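PDB 6SKY: Serine/threonine-protein kinase Tel1 from Chaetomium thermophilum, which probably phosphorylates serine and threonine residues of [ST]-Q motifs, using ATP, to activate checkpoint signalling in response to DNA damage. Local coordinates for residues G2753-L2758 with E2904-K2909. Sequence-based numbering, arbitrary orientation.
Sequences GHVLGL and EVVKKK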
ATOM      1  N   GLY A2753      17.169 -20.355   6.968  1.00 15.89           N
ATOM      2  CA  GLY A2753      17.007 -21.658   7.562  1.00 15.89           C
ATOM      3  C   GLY A2753      15.664 -21.896   8.194  1.00 15.89           C
ATOM      4  O   GLY A2753      15.294 -23.049   8.402  1.00 15.89           O
ATOM      5  N   HIS A2754      14.930 -20.842   8.534  1.00 16.33           N
ATOM      6  CA  HIS A2754      13.525 -21.027   8.866  1.00 16.33           C
ATOM      7  C   HIS A2754      12.727 -21.428   7.633  1.00 16.33           C
ATOM      8  O   HIS A2754      11.943 -22.378   7.674  1.00 16.33           O
ATOM      9  CB  HIS A2754      12.955 -19.755   9.483  1.00 16.33           C
ATOM     10  CG  HIS A2754      11.461 -19.696   9.469  1.00 16.33           C
ATOM     11  ND1 HIS A2754      10.678 -20.548  10.214  1.00 16.33           N
ATOM     12  CD2 HIS A2754      10.608 -18.896   8.791  1.00 16.33           C
ATOM     13  CE1 HIS A2754       9.407 -20.272   9.998  1.00 16.33           C
ATOM     14  NE2 HIS A2754       9.337 -19.275   9.136  1.00 16.33           N
ATOM     15  N   VAL A2755      12.926 -20.723   6.520  1.00 19.59           N
ATOM     16  CA  VAL A2755      12.137 -20.999   5.323  1.00 19.59           C
ATOM     17  C   VAL A2755      12.375 -22.409   4.802  1.00 19.59           C
ATOM     18  O   VAL A2755      11.465 -23.027   4.242  1.00 19.59           O
ATOM     19  CB  VAL A2755      12.433 -19.935   4.251  1.00 19.59           C
ATOM     20  CG1 VAL A2755      12.019 -20.409   2.890  1.00 19.59           C
ATOM     21  CG2 VAL A2755      11.712 -18.663   4.583  1.00 19.59           C
ATOM     22  N   LEU A2756      13.572 -22.958   4.987  1.00 18.09           N
ATOM     23  CA  LEU A2756      13.894 -24.290   4.491  1.00 18.09           C
ATOM     24  C   LEU A2756      13.980 -25.333   5.591  1.00 18.09           C
ATOM     25  O   LEU A2756      14.511 -26.414   5.354  1.00 18.09           O
ATOM     26  CB  LEU A2756      15.203 -24.272   3.707  1.00 18.09           C
ATOM     27  CG  LEU A2756      15.249 -23.401   2.458  1.00 18.09           C
ATOM     28  CD1 LEU A2756      16.612 -23.457   1.835  1.00 18.09           C
ATOM     29  CD2 LEU A2756      14.209 -23.834   1.465  1.00 18.09           C
ATOM     30  N   GLY A2757      13.480 -25.043   6.782  1.00 20.42           N
ATOM     31  CA  GLY A2757      13.406 -26.046   7.819  1.00 20.42           C
ATOM     32  C   GLY A2757      14.727 -26.521   8.360  1.00 20.42           C
ATOM     33  O   GLY A2757      14.784 -27.591   8.959  1.00 20.42           O
ATOM     34  N   LEU A2758      15.788 -25.744   8.191  1.00 20.81           N
ATOM     35  CA  LEU A2758      17.125 -26.185   8.557  1.00 20.81           C
ATOM     36  C   LEU A2758      17.222 -26.493  10.043  1.00 20.81           C
ATOM     37  O   LEU A2758      16.849 -25.678  10.885  1.00 20.81           O
ATOM     38  CB  LEU A2758      18.133 -25.115   8.170  1.00 20.81           C
ATOM     39  CG  LEU A2758      19.595 -25.332   8.526  1.00 20.81           C
ATOM     40  CD1 LEU A2758      20.132 -26.517   7.778  1.00 20.81           C
ATOM     41  CD2 LEU A2758      20.387 -24.094   8.205  1.00 20.81           C
ATOM     42  N   GLU A2904       5.157 -28.091   0.219  1.00 34.36           N
ATOM     43  CA  GLU A2904       3.961 -27.356   0.609  1.00 34.36           C
ATOM     44  C   GLU A2904       4.188 -26.571   1.893  1.00 34.36           C
ATOM     45  O   GLU A2904       3.722 -25.433   2.024  1.00 34.36           O
ATOM     46  CB  GLU A2904       2.803 -28.334   0.765  1.00 34.36           C
ATOM     47  CG  GLU A2904       1.461 -27.700   0.993  1.00 34.36           C
ATOM     48  CD  GLU A2904       0.368 -28.735   1.179  1.00 34.36           C
ATOM     49  OE1 GLU A2904       0.678 -29.946   1.136  1.00 34.36           O
ATOM     50  OE2 GLU A2904      -0.804 -28.341   1.373  1.00 34.36           O
ATOM     51  N   VAL A2905       4.910 -27.157   2.848  1.00 27.87           N
ATOM     52  CA  VAL A2905       5.294 -26.421   4.048  1.00 27.87           C
ATOM     53  C   VAL A2905       6.150 -25.214   3.684  1.00 27.87           C
ATOM     54  O   VAL A2905       5.930 -24.101   4.177  1.00 27.87           O
ATOM     55  CB  VAL A2905       6.022 -27.347   5.032  1.00 27.87           C
ATOM     56  CG1 VAL A2905       6.561 -26.558   6.176  1.00 27.87           C
ATOM     57  CG2 VAL A2905       5.084 -28.397   5.538  1.00 27.87           C
ATOM     58  N   VAL A2906       7.139 -25.415   2.816  1.00 25.37           N
ATOM     59  CA  VAL A2906       7.966 -24.295   2.373  1.00 25.37           C
ATOM     60  C   VAL A2906       7.113 -23.232   1.701  1.00 25.37           C
ATOM     61  O   VAL A2906       7.326 -22.033   1.894  1.00 25.37           O
ATOM     62  CB  VAL A2906       9.083 -24.785   1.439  1.00 25.37           C
ATOM     63  CG1 VAL A2906       9.755 -23.617   0.774  1.00 25.37           C
ATOM     64  CG2 VAL A2906      10.088 -25.589   2.203  1.00 25.37           C
ATOM     65  N   LYS A2907       6.129 -23.648   0.910  1.00 28.75           N
ATOM     66  CA  LYS A2907       5.319 -22.685   0.180  1.00 28.75           C
ATOM     67  C   LYS A2907       4.394 -21.906   1.098  1.00 28.75           C
ATOM     68  O   LYS A2907       4.048 -20.763   0.795  1.00 28.75           O
ATOM     69  CB  LYS A2907       4.513 -23.402  -0.896  1.00 28.75           C
ATOM     70  CG  LYS A2907       3.699 -22.488  -1.761  1.00 28.75           C
ATOM     71  CD  LYS A2907       3.020 -23.249  -2.877  1.00 28.75           C
ATOM     72  CE  LYS A2907       2.019 -22.361  -3.589  1.00 28.75           C
ATOM     73  NZ  LYS A2907       0.995 -21.848  -2.638  1.00 28.75           N
ATOM     74  N   LYS A2908       3.967 -22.500   2.206  1.00 28.90           N
ATOM     75  CA  LYS A2908       3.119 -21.768   3.133  1.00 28.90           C
ATOM     76  C   LYS A2908       3.907 -20.948   4.141  1.00 28.90           C
ATOM     77  O   LYS A2908       3.327 -20.075   4.790  1.00 28.90           O
ATOM     78  CB  LYS A2908       2.177 -22.718   3.867  1.00 28.90           C
ATOM     79  CG  LYS A2908       2.737 -23.311   5.126  1.00 28.90           C
ATOM     80  CD  LYS A2908       1.831 -24.411   5.639  1.00 28.90           C
ATOM     81  CE  LYS A2908       2.528 -25.248   6.700  1.00 28.90           C
ATOM     82  NZ  LYS A2908       1.810 -26.521   6.976  1.00 28.90           N
ATOM     83  N   LYS A2909       5.205 -21.195   4.299  1.00 23.14           N
ATOM     84  CA  LYS A2909       6.033 -20.254   5.039  1.00 23.14           C
ATOM     85  C   LYS A2909       6.349 -18.994   4.251  1.00 23.14           C
ATOM     86  O   LYS A2909       6.869 -18.041   4.828  1.00 23.14           O
ATOM     87  CB  LYS A2909       7.343 -20.903   5.465  1.00 23.14           C
ATOM     88  CG  LYS A2909       7.241 -21.793   6.661  1.00 23.14           C
ATOM     89  CD  LYS A2909       8.519 -22.534   6.851  1.00 23.14           C
ATOM     90  CE  LYS A2909       8.406 -23.518   7.959  1.00 23.14           C
ATOM     91  NZ  LYS A2909       9.597 -24.377   8.004  1.00 23.14           N
TER
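Lys2909 reaches across to His2754 in a lysine-to-carbonyl hydrogen bond at the C-terminus of helix 2732-2755, joining this part of the kinase domain to segment 2904-2909 of helix 2898-2908. Helix 2732-2755 closes in a Schellman motif: Leu2758 N bonds to Gly2753 O and Gly2757 N to His2754 O, with Gly2757 at positive phi (67°) as the C' residue. Lys2909 NZ donates a second bond to that same His2754 O, 3.1 Å away and nearly in line with the carbonyl (C=O...N 169°). With CG anti to its carbonyl carbon (chi1 -79°) and the chain extended beyond, Lys2909 passes over one face of the His2754 imidazole, where CD makes a CH-pi contact 4.3 Å from the ring centroid. Alongside, Val2906 packs its CG2 3.6 Å from Val2755 O, and Val2755 CG1 lies 4.5 Å from Val2906 CG1; Phe2784 also touches Val2906. The ammonium of Lys2909 additionally forms a salt bridge with Glu2785, whose backbone is hydrogen-bonded to that of Gly2757. The lysine thus brings positive charge to a helix C-terminus, probably a favourable match to the helix dipole, while its CD lies over the imidazole toward the rim and Glu2785 probably offsets that charge.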